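Local structure of glycosylation Associate Protein 3 (Streptococcus agalactiae serotype V, 6OYC) at residues Y70-N75 against L136-V141; D162-L167 against K189-S194; A237-K242 against Q273-E278; Y292-E297 against N311-Y316. The protein probably works with its partner Gap proteins in the glycosylation and export of a surface glycoprotein through the accessory Sec system, perhaps by binding sugar. All blocks are in the same frame, centred on the assembly; numbering follows the deposited sequence.

Contact 1 (Y70-N75 against L136-V141); sequences YSLSLN and LKLEEV
Strand residues 70-75 and 136-140 run antiparallel, their directions 166° apart, with Ser71 opposite Glu139 and Ser73 opposite Lys137 as hydrogen-bonded pairs, while Tyr70, Leu72 and Leu74 form non-hydrogen-bonded pairs with Glu140, Leu138 and Leu136. The bond from Ser71 N to Glu139 O is short and almost straight (2.7 Å, 174° at the hydrogen). On one face the leucines mesh: Leu74 CD1 meets Leu136 CD2 at 3.5 Å, and Leu72 CD1 lies against Leu138 CB at 4.0 Å. Strand 118-125 of the facing sheet covers this side, Ile121 touching both Leu72 and Leu136, as in a beta-sandwich. Tyr70 swings aside, and its CE1 rests on Glu140 CB at 3.7 Å; Arg65 N donates to its hydroxyl. On the other face, the serine hydroxyls lean toward each other because Ser71 OG stands anti to its own N whereas Ser73 OG (chi1 -52°) lies beside the backbone N. Between them sits a water, 2.9 Å from Ser71 OG and 2.5 Å from Ser73 OG, which also donates to Lys137 O at 2.8 Å. Farther out, Lys137 NZ and Glu139 OE2 make a long salt bridge of 3.6 Å, and Tyr176 OH bonds to Lys137 NZ and Glu139 OE1. The pairing thus divides oily packing between the sheets from a hydrated, charged face whose polar groups are linked by water and by Tyr176.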
# COMPACT_ATOMS: atom_id res chain seq x y z
N TYR C 70 12.33 3.40 -16.64
CA TYR C 70 11.35 3.29 -15.58
C TYR C 70 9.94 3.21 -16.15
O TYR C 70 9.65 3.70 -17.25
CB TYR C 70 11.45 4.46 -14.60
CG TYR C 70 12.79 4.56 -13.91
CD1 TYR C 70 13.03 3.94 -12.69
CD2 TYR C 70 13.83 5.30 -14.49
CE1 TYR C 70 14.27 4.04 -12.06
CE2 TYR C 70 15.06 5.42 -13.87
CZ TYR C 70 15.28 4.79 -12.65
OH TYR C 70 16.51 4.91 -12.06
N SER C 71 9.07 2.58 -15.37
CA SER C 71 7.64 2.49 -15.65
C SER C 71 6.86 3.38 -14.68
O SER C 71 7.08 3.33 -13.47
CB SER C 71 7.16 1.05 -15.53
OG SER C 71 5.76 0.99 -15.66
N LEU C 72 5.95 4.18 -15.22
CA LEU C 72 5.04 4.98 -14.42
C LEU C 72 3.62 4.57 -14.76
O LEU C 72 3.24 4.56 -15.93
CB LEU C 72 5.22 6.47 -14.67
CG LEU C 72 4.37 7.42 -13.82
CD1 LEU C 72 4.81 7.36 -12.36
CD2 LEU C 72 4.48 8.83 -14.38
N SER C 73 2.85 4.23 -13.73
CA SER C 73 1.49 3.74 -13.88
C SER C 73 0.54 4.63 -13.09
O SER C 73 0.88 5.09 -11.99
CB SER C 73 1.36 2.29 -13.38
OG SER C 73 2.34 1.49 -13.99
N LEU C 74 -0.65 4.83 -13.64
CA LEU C 74 -1.71 5.58 -12.97
C LEU C 74 -2.79 4.61 -12.52
O LEU C 74 -3.31 3.83 -13.32
CB LEU C 74 -2.30 6.63 -13.91
CG LEU C 74 -3.59 7.32 -13.47
CD1 LEU C 74 -3.36 8.33 -12.34
CD2 LEU C 74 -4.22 8.01 -14.66
N ASN C 75 -3.10 4.64 -11.24
CA ASN C 75 -4.23 3.90 -10.68
C ASN C 75 -5.27 4.93 -10.26
O ASN C 75 -5.12 5.59 -9.23
CB ASN C 75 -3.79 3.02 -9.51
CG ASN C 75 -4.81 1.96 -9.18
OD1 ASN C 75 -6.02 2.21 -9.22
ND2 ASN C 75 -4.34 0.74 -8.89
N LEU C 136 0.08 6.69 -7.97
CA LEU C 136 0.95 6.39 -9.08
C LEU C 136 1.96 5.36 -8.61
O LEU C 136 2.30 5.31 -7.42
CB LEU C 136 1.66 7.63 -9.60
CG LEU C 136 0.82 8.84 -10.05
CD1 LEU C 136 1.76 9.93 -10.49
CD2 LEU C 136 -0.11 8.51 -11.18
N LYS C 137 2.44 4.53 -9.54
CA LYS C 137 3.50 3.56 -9.27
C LYS C 137 4.66 3.81 -10.21
O LYS C 137 4.50 3.78 -11.44
CB LYS C 137 2.98 2.13 -9.40
CG LYS C 137 3.98 1.05 -8.97
CD LYS C 137 3.31 -0.32 -8.98
CE LYS C 137 4.30 -1.43 -8.81
NZ LYS C 137 3.69 -2.76 -9.10
N LEU C 138 5.84 4.03 -9.64
CA LEU C 138 7.06 4.27 -10.38
C LEU C 138 8.07 3.18 -10.02
O LEU C 138 8.42 3.01 -8.85
CB LEU C 138 7.61 5.66 -10.03
CG LEU C 138 8.96 6.08 -10.61
CD1 LEU C 138 8.83 6.21 -12.12
CD2 LEU C 138 9.39 7.40 -9.98
N GLU C 139 8.54 2.45 -11.03
CA GLU C 139 9.46 1.34 -10.80
C GLU C 139 10.43 1.22 -11.97
O GLU C 139 10.09 1.55 -13.12
CB GLU C 139 8.71 0.02 -10.62
CG GLU C 139 7.66 -0.17 -11.70
CD GLU C 139 6.87 -1.45 -11.52
OE1 GLU C 139 7.47 -2.47 -11.10
OE2 GLU C 139 5.65 -1.44 -11.82
N GLU C 140 11.62 0.72 -11.69
CA GLU C 140 12.54 0.44 -12.78
C GLU C 140 12.12 -0.83 -13.49
O GLU C 140 11.46 -1.71 -12.93
CB GLU C 140 13.99 0.35 -12.30
CG GLU C 140 14.26 -0.68 -11.25
CD GLU C 140 15.70 -0.62 -10.77
OE1 GLU C 140 15.90 -0.48 -9.54
OE2 GLU C 140 16.62 -0.69 -11.61
N VAL C 141 12.47 -0.90 -14.76
CA VAL C 141 12.07 -1.99 -15.64
C VAL C 141 13.18 -3.03 -15.63
O VAL C 141 14.33 -2.73 -15.99
CB VAL C 141 11.79 -1.47 -17.05
CG1 VAL C 141 11.44 -2.62 -17.96
CG2 VAL C 141 10.68 -0.45 -17.02
O HOH W 1 4.62 1.48 -13.05

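Contact 2 (D162-L167 against K189-S194); sequences DVLNLL and KVELVS
Val190 CG2 is the bump at the centre of this contact: it drops into the hollow between the side chains of Asn165 and Leu167, coming to 3.5 Å from Leu167 CB and 3.9 Å from Asn165 CB. The branch gets there by standing anti to Val190 N, and the fit is tight, with Asn165 O 3.0 Å from CG2. Beyond it, Leu167 and Leu192 lie side by side and point the same way, Leu167 CD2 touching Leu192 CD2 at 3.5 Å. The opposite face carries a second groove, where the aliphatic part of Glu191 is flanked by two leucines: Leu166 CD1 reaches its CB and Leu164 CD1 its CG, each at 3.8 Å. The carboxylate then bends off at chi2 toward Thr156 N. Before the strand pairing begins, Asn165 ND2 gives a hydrogen bond of 3.1 Å to Lys189 O, while OD1 accepts from Asn225 on strand 223-227. In the backbone, Glu191 N binds Asn165 O, Leu167 N binds Glu191 O and Val193 N binds Leu167 O. Alternation of this kind marks parallel strands, here the two of a beta-alpha-beta unit joined through helix 171-174, with 191-193 at the edge of a five-stranded parallel sheet of order 2-1-3-4-5 in an alpha/beta domain.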
# COMPACT_ATOMS: atom_id res chain seq x y z
N ASP C 162 -3.15 -31.42 9.36
CA ASP C 162 -3.27 -31.01 10.76
C ASP C 162 -3.07 -29.51 10.96
O ASP C 162 -3.70 -28.91 11.84
CB ASP C 162 -2.26 -31.78 11.62
CG ASP C 162 -0.81 -31.50 11.22
OD1 ASP C 162 0.06 -31.54 12.12
OD2 ASP C 162 -0.53 -31.25 10.02
N VAL C 163 -2.20 -28.88 10.17
CA VAL C 163 -1.89 -27.46 10.31
C VAL C 163 -2.16 -26.76 8.99
O VAL C 163 -1.83 -27.28 7.91
CB VAL C 163 -0.43 -27.25 10.76
CG1 VAL C 163 -0.17 -25.79 11.08
CG2 VAL C 163 -0.09 -28.13 11.95
N LEU C 164 -2.80 -25.60 9.06
CA LEU C 164 -2.83 -24.66 7.95
C LEU C 164 -2.06 -23.41 8.37
O LEU C 164 -2.40 -22.76 9.37
CB LEU C 164 -4.26 -24.30 7.55
CG LEU C 164 -4.28 -23.24 6.46
CD1 LEU C 164 -3.62 -23.76 5.19
CD2 LEU C 164 -5.69 -22.76 6.21
N ASN C 165 -1.01 -23.09 7.62
CA ASN C 165 -0.22 -21.89 7.85
C ASN C 165 -0.57 -20.89 6.75
O ASN C 165 -0.22 -21.09 5.59
CB ASN C 165 1.27 -22.21 7.89
CG ASN C 165 1.63 -23.09 9.08
OD1 ASN C 165 1.24 -22.80 10.22
ND2 ASN C 165 2.37 -24.16 8.82
N LEU C 166 -1.28 -19.84 7.13
CA LEU C 166 -1.76 -18.82 6.20
C LEU C 166 -0.81 -17.63 6.28
O LEU C 166 -0.71 -16.98 7.32
CB LEU C 166 -3.18 -18.40 6.57
CG LEU C 166 -4.21 -18.38 5.46
CD1 LEU C 166 -4.20 -19.72 4.71
CD2 LEU C 166 -5.58 -18.10 6.04
N LEU C 167 -0.10 -17.36 5.19
CA LEU C 167 0.81 -16.22 5.13
C LEU C 167 0.10 -15.05 4.45
O LEU C 167 -0.17 -15.10 3.24
CB LEU C 167 2.10 -16.55 4.39
CG LEU C 167 3.03 -15.33 4.37
CD1 LEU C 167 3.39 -14.96 5.80
CD2 LEU C 167 4.28 -15.59 3.56
N LYS C 189 5.66 -25.22 5.57
CA LYS C 189 4.57 -25.22 4.60
C LYS C 189 3.67 -24.00 4.84
O LYS C 189 3.48 -23.58 5.98
CB LYS C 189 3.75 -26.51 4.76
CG LYS C 189 2.90 -26.51 6.04
CD LYS C 189 2.36 -27.87 6.42
CE LYS C 189 1.32 -27.72 7.51
NZ LYS C 189 0.01 -28.27 7.07
N VAL C 190 3.12 -23.43 3.76
CA VAL C 190 2.31 -22.23 3.89
C VAL C 190 1.42 -22.05 2.67
O VAL C 190 1.73 -22.53 1.58
CB VAL C 190 3.21 -20.98 4.10
CG1 VAL C 190 3.69 -20.42 2.77
CG2 VAL C 190 2.48 -19.94 4.91
N GLU C 191 0.30 -21.36 2.87
CA GLU C 191 -0.58 -20.88 1.81
C GLU C 191 -0.55 -19.36 1.79
O GLU C 191 -0.83 -18.71 2.80
CB GLU C 191 -2.02 -21.37 2.02
CG GLU C 191 -2.23 -22.86 1.80
CD GLU C 191 -2.29 -23.22 0.33
OE1 GLU C 191 -3.21 -22.72 -0.37
OE2 GLU C 191 -1.40 -23.98 -0.13
N LEU C 192 -0.21 -18.78 0.63
CA LEU C 192 -0.15 -17.34 0.48
C LEU C 192 -1.50 -16.78 0.06
O LEU C 192 -2.13 -17.28 -0.87
CB LEU C 192 0.90 -16.94 -0.55
CG LEU C 192 2.24 -17.64 -0.43
CD1 LEU C 192 3.19 -17.13 -1.51
CD2 LEU C 192 2.81 -17.40 0.93
N VAL C 193 -1.93 -15.71 0.73
CA VAL C 193 -3.12 -14.98 0.32
C VAL C 193 -2.81 -13.49 0.34
O VAL C 193 -1.84 -13.04 0.96
CB VAL C 193 -4.34 -15.30 1.21
CG1 VAL C 193 -4.83 -16.73 0.93
CG2 VAL C 193 -4.01 -15.13 2.69
N SER C 194 -3.63 -12.74 -0.39
CA SER C 194 -3.47 -11.29 -0.45
C SER C 194 -4.79 -10.70 -0.91
O SER C 194 -5.74 -11.41 -1.24
CB SER C 194 -2.33 -10.89 -1.37
OG SER C 194 -1.93 -9.55 -1.13

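Contact 3 (A237-K242 against Q273-E278); sequences ALYYAK and QIFLRE
Tyr239 and Lys242 carry the touch of helix residues 237-242 on 273-278, two segments that cross nearly at right angles (95°) with their axes 10.5 Å apart. At the start, Ala237 and Leu238 face the parallel sheet, both packing on Ile251. Tyr239 comes next, its CG anti to the backbone N (chi1 166°), which carries the ring over to the second helix. There CE1 lies 3.6 Å from Phe275 CE1, and CD1 approaches Leu276 CD2 at 3.6 Å; Tyr239 CD1 sits at the edge of the Phe275 ring, in its plane. The tyrosine hydroxyl goes elsewhere, to Glu209 OE2 and a bound glycerol, probably from the crystallisation liquor. With Ala241 resting on Ala249, helix 231-243 has the role of a sheet-flanking helix of an alpha/beta domain, packed on the strands through Leu238 and Ala241 and meeting helix 270-281 near the surface through Tyr239 and Lys242. Lys242 ends the segment. Its chain, bent at chi2 (92°), slants across the end of Phe275: Lys242 CG is 3.7 Å from Phe275 CZ, and Lys242 CE is 3.8 Å from Phe275 CE2. Beyond the ring NZ reaches Glu278, whose own chain is bent at chi2, and forms a salt bridge to OE2 at 3.1 Å, weak as a hydrogen bond.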
# COMPACT_ATOMS: atom_id res chain seq x y z
N ALA C 237 -4.16 -9.77 10.83
CA ALA C 237 -3.96 -10.94 11.68
C ALA C 237 -4.53 -10.72 13.08
O ALA C 237 -5.13 -11.63 13.66
CB ALA C 237 -2.47 -11.29 11.77
N LEU C 238 -4.36 -9.52 13.63
CA LEU C 238 -4.96 -9.23 14.93
C LEU C 238 -6.47 -9.34 14.87
O LEU C 238 -7.12 -9.83 15.81
CB LEU C 238 -4.56 -7.83 15.41
CG LEU C 238 -3.11 -7.57 15.81
CD1 LEU C 238 -2.90 -6.07 15.94
CD2 LEU C 238 -2.75 -8.28 17.11
N TYR C 239 -7.06 -8.89 13.75
CA TYR C 239 -8.51 -8.89 13.61
C TYR C 239 -9.05 -10.31 13.48
O TYR C 239 -10.04 -10.68 14.12
CB TYR C 239 -8.90 -8.05 12.39
CG TYR C 239 -10.33 -8.24 11.95
CD1 TYR C 239 -11.35 -7.45 12.48
CD2 TYR C 239 -10.66 -9.21 11.02
CE1 TYR C 239 -12.67 -7.62 12.08
CE2 TYR C 239 -11.97 -9.39 10.62
CZ TYR C 239 -12.97 -8.60 11.15
OH TYR C 239 -14.28 -8.78 10.74
N TYR C 240 -8.42 -11.12 12.63
CA TYR C 240 -8.83 -12.50 12.50
C TYR C 240 -8.74 -13.24 13.84
O TYR C 240 -9.64 -14.00 14.20
CB TYR C 240 -8.00 -13.19 11.41
CG TYR C 240 -8.28 -12.62 10.02
CD1 TYR C 240 -9.58 -12.36 9.61
CD2 TYR C 240 -7.24 -12.31 9.14
CE1 TYR C 240 -9.85 -11.84 8.36
CE2 TYR C 240 -7.51 -11.78 7.88
CZ TYR C 240 -8.81 -11.54 7.50
OH TYR C 240 -9.11 -11.01 6.26
N ALA C 241 -7.68 -12.97 14.62
CA ALA C 241 -7.52 -13.65 15.90
C ALA C 241 -8.61 -13.25 16.89
O ALA C 241 -9.00 -14.07 17.73
CB ALA C 241 -6.14 -13.37 16.50
N LYS C 242 -9.12 -12.03 16.80
CA LYS C 242 -10.19 -11.68 17.71
C LYS C 242 -11.51 -12.32 17.29
O LYS C 242 -12.31 -12.71 18.15
CB LYS C 242 -10.31 -10.16 17.81
CG LYS C 242 -11.65 -9.64 18.26
CD LYS C 242 -11.71 -9.45 19.77
CE LYS C 242 -13.06 -8.82 20.18
NZ LYS C 242 -13.17 -8.52 21.65
N GLN C 273 -15.14 1.06 13.75
CA GLN C 273 -13.87 1.68 14.14
C GLN C 273 -13.56 1.44 15.61
O GLN C 273 -12.40 1.20 15.97
CB GLN C 273 -13.90 3.19 13.86
CG GLN C 273 -13.34 3.61 12.48
CD GLN C 273 -13.28 5.12 12.28
OE1 GLN C 273 -13.75 5.88 13.12
NE2 GLN C 273 -12.68 5.55 11.17
N ILE C 274 -14.57 1.49 16.47
CA ILE C 274 -14.32 1.21 17.88
C ILE C 274 -14.02 -0.27 18.08
O ILE C 274 -13.28 -0.64 19.00
CB ILE C 274 -15.50 1.69 18.75
CG1 ILE C 274 -15.74 3.20 18.55
CG2 ILE C 274 -15.24 1.41 20.22
CD1 ILE C 274 -17.09 3.58 18.04
N PHE C 275 -14.56 -1.13 17.22
CA PHE C 275 -14.22 -2.55 17.32
C PHE C 275 -12.75 -2.78 17.01
O PHE C 275 -12.07 -3.54 17.71
CB PHE C 275 -15.10 -3.38 16.39
CG PHE C 275 -14.75 -4.84 16.39
CD1 PHE C 275 -13.88 -5.37 15.46
CD2 PHE C 275 -15.29 -5.70 17.34
CE1 PHE C 275 -13.55 -6.73 15.47
CE2 PHE C 275 -14.97 -7.05 17.35
CZ PHE C 275 -14.10 -7.57 16.41
N LEU C 276 -12.24 -2.13 15.97
CA LEU C 276 -10.84 -2.33 15.61
C LEU C 276 -9.90 -1.69 16.63
O LEU C 276 -8.80 -2.21 16.84
CB LEU C 276 -10.58 -1.79 14.20
CG LEU C 276 -11.26 -2.57 13.07
CD1 LEU C 276 -11.16 -1.83 11.73
CD2 LEU C 276 -10.66 -3.96 12.96
N ARG C 277 -10.31 -0.59 17.27
CA ARG C 277 -9.49 0.00 18.32
C ARG C 277 -9.33 -0.96 19.49
O ARG C 277 -8.27 -0.99 20.13
CB ARG C 277 -10.09 1.34 18.78
CG ARG C 277 -9.26 2.08 19.86
CD ARG C 277 -8.10 2.90 19.26
NE ARG C 277 -6.96 3.02 20.18
CZ ARG C 277 -5.93 3.85 19.99
NH1 ARG C 277 -5.89 4.63 18.92
NH2 ARG C 277 -4.93 3.90 20.86
N GLU C 278 -10.36 -1.77 19.76
CA GLU C 278 -10.25 -2.78 20.81
C GLU C 278 -9.23 -3.84 20.44
O GLU C 278 -8.34 -4.17 21.23
CB GLU C 278 -11.63 -3.40 21.07
CG GLU C 278 -11.71 -4.25 22.34
CD GLU C 278 -11.32 -5.71 22.12
OE1 GLU C 278 -11.09 -6.42 23.12
OE2 GLU C 278 -11.25 -6.15 20.95

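Contact 4 (Y292-E297 against N311-Y316); sequences YGLVSE and NEHLPY
The loop that leaves edge strand 289-291 of the parallel sheet folds against the 3-10 turns near the end of the modelled chain, with Tyr292, Gly293 and Leu294 meeting His313, Leu314 and Tyr316. Tyr292 CG is wedged between its own N and carbonyl carbon (chi1 71°), a torsion that brings the ring's edge to the 3-10 backbone, CE2 being 3.4 Å from His313 O, near the ring plane. Its hydroxyl, close beside Leu314 CD2 at 3.1 Å, bonds to Ala228 O. Gly293 follows with a positive phi (100°), and its bare CA lies 4.0 Å from Tyr316 CB. In this alpha/beta domain the 311-316 turns pack back on the middle strand of the sheet, 223-227, Tyr292 and Leu314 both touching Ile227. Leu294 touches two rings with different branches. Its CG lies over one face of the His313 imidazole, offset toward the rim, and CD1 is 3.6 Å from NE2, while CD2 packs on Tyr316 CZ at 3.5 Å. Direct hydrogen bonds are absent between the two segments, and waters bridge them instead. One lies 2.9 Å from His313 ND1, accepts from Val295 N and donates weakly to Tyr292 O; the other accepts from Gly293 N at 3.2 Å and donates to Tyr316 O at 2.9 Å.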
# COMPACT_ATOMS: atom_id res chain seq x y z
N TYR C 292 6.78 -12.29 17.03
CA TYR C 292 8.11 -12.76 16.67
C TYR C 292 8.91 -11.61 16.06
O TYR C 292 8.37 -10.56 15.72
CB TYR C 292 8.02 -13.93 15.68
CG TYR C 292 7.56 -13.55 14.30
CD1 TYR C 292 6.20 -13.34 14.02
CD2 TYR C 292 8.48 -13.38 13.26
CE1 TYR C 292 5.78 -12.99 12.74
CE2 TYR C 292 8.08 -13.03 12.00
CZ TYR C 292 6.73 -12.83 11.74
OH TYR C 292 6.35 -12.47 10.46
N GLY C 293 10.22 -11.82 15.94
CA GLY C 293 11.07 -10.90 15.19
C GLY C 293 11.84 -9.94 16.07
O GLY C 293 11.84 -10.02 17.30
N LEU C 294 12.46 -8.97 15.41
CA LEU C 294 13.41 -8.07 16.07
C LEU C 294 12.75 -6.96 16.88
O LEU C 294 13.35 -6.50 17.86
CB LEU C 294 14.32 -7.44 15.01
CG LEU C 294 15.07 -8.52 14.25
CD1 LEU C 294 15.67 -7.96 12.99
CD2 LEU C 294 16.13 -9.13 15.15
N VAL C 295 11.55 -6.51 16.49
CA VAL C 295 10.99 -5.29 17.05
C VAL C 295 10.82 -5.41 18.56
O VAL C 295 11.13 -4.49 19.31
CB VAL C 295 9.66 -4.93 16.35
CG1 VAL C 295 8.96 -3.79 17.06
CG2 VAL C 295 9.90 -4.54 14.91
N SER C 296 10.32 -6.56 19.02
CA SER C 296 10.14 -6.76 20.46
C SER C 296 11.47 -6.79 21.21
O SER C 296 11.48 -6.62 22.43
CB SER C 296 9.38 -8.06 20.71
OG SER C 296 10.02 -9.16 20.08
N GLU C 297 12.59 -6.98 20.52
CA GLU C 297 13.90 -6.99 21.16
C GLU C 297 14.59 -5.63 21.18
O GLU C 297 15.60 -5.48 21.88
CB GLU C 297 14.81 -8.02 20.46
CG GLU C 297 14.33 -9.46 20.63
CD GLU C 297 15.35 -10.49 20.15
OE1 GLU C 297 15.93 -10.30 19.06
OE2 GLU C 297 15.56 -11.49 20.87
N ASN C 311 9.66 -8.49 6.28
CA ASN C 311 9.62 -9.81 5.66
C ASN C 311 10.87 -10.62 6.00
O ASN C 311 10.80 -11.83 6.21
CB ASN C 311 9.46 -9.68 4.15
CG ASN C 311 10.71 -9.14 3.49
OD1 ASN C 311 11.36 -9.84 2.72
ND2 ASN C 311 11.05 -7.90 3.80
N GLU C 312 12.02 -9.94 6.10
CA GLU C 312 13.25 -10.63 6.47
C GLU C 312 13.24 -11.14 7.90
O GLU C 312 14.24 -11.72 8.33
CB GLU C 312 14.45 -9.71 6.25
CG GLU C 312 14.61 -9.35 4.79
CD GLU C 312 15.67 -8.29 4.56
OE1 GLU C 312 15.83 -7.86 3.40
OE2 GLU C 312 16.33 -7.88 5.54
N HIS C 313 12.15 -10.94 8.65
CA HIS C 313 12.02 -11.51 9.99
C HIS C 313 11.35 -12.87 10.00
O HIS C 313 11.31 -13.51 11.06
CB HIS C 313 11.19 -10.59 10.90
CG HIS C 313 11.72 -9.20 11.03
ND1 HIS C 313 11.09 -8.24 11.78
CD2 HIS C 313 12.82 -8.61 10.50
CE1 HIS C 313 11.78 -7.12 11.72
NE2 HIS C 313 12.83 -7.32 10.95
N LEU C 314 10.80 -13.31 8.87
CA LEU C 314 10.03 -14.56 8.88
C LEU C 314 10.81 -15.77 9.40
O LEU C 314 10.17 -16.64 10.02
CB LEU C 314 9.49 -14.81 7.47
CG LEU C 314 8.28 -13.96 7.11
CD1 LEU C 314 7.88 -14.17 5.67
CD2 LEU C 314 7.14 -14.29 8.05
N PRO C 315 12.13 -15.90 9.21
CA PRO C 315 12.84 -17.03 9.85
C PRO C 315 12.88 -16.98 11.39
O PRO C 315 12.94 -18.05 12.01
CB PRO C 315 14.25 -16.94 9.24
CG PRO C 315 13.99 -16.37 7.87
CD PRO C 315 12.90 -15.34 8.08
N TYR C 316 12.84 -15.80 12.03
CA TYR C 316 12.75 -15.76 13.50
C TYR C 316 11.49 -16.42 14.05
O TYR C 316 11.28 -16.40 15.27
CB TYR C 316 12.80 -14.31 14.02
CG TYR C 316 14.10 -13.56 13.83
CD1 TYR C 316 15.21 -13.79 14.65
CD2 TYR C 316 14.21 -12.58 12.84
CE1 TYR C 316 16.40 -13.08 14.46
CE2 TYR C 316 15.38 -11.87 12.64
CZ TYR C 316 16.47 -12.12 13.45
OH TYR C 316 17.61 -11.38 13.22
O HOH W 2 9.92 -7.78 14.40
O HOH W 3 11.19 -14.43 17.42

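Along the chain the four contacts follow one another in series, none nested in or crossing another. Contact 1 closes a 60-residue excursion, mostly strand, within the N-terminal beta domain, and its centre lies about 30 Å from that of contact 2. The chain then enters the alpha/beta domain. Contact 2 closes a 21-residue loop between segments of the first two parallel strands, contact 3 joins two helical segments with 30 residues between them, and contact 4 folds the last modelled residues back over 13 residues. Strand 223-227 links contacts 2 and 4, both reaching it through Ile227; Ile251 similarly meets Leu238 of contact 3 and is backbone-hydrogen-bonded to Tyr292 of contact 4.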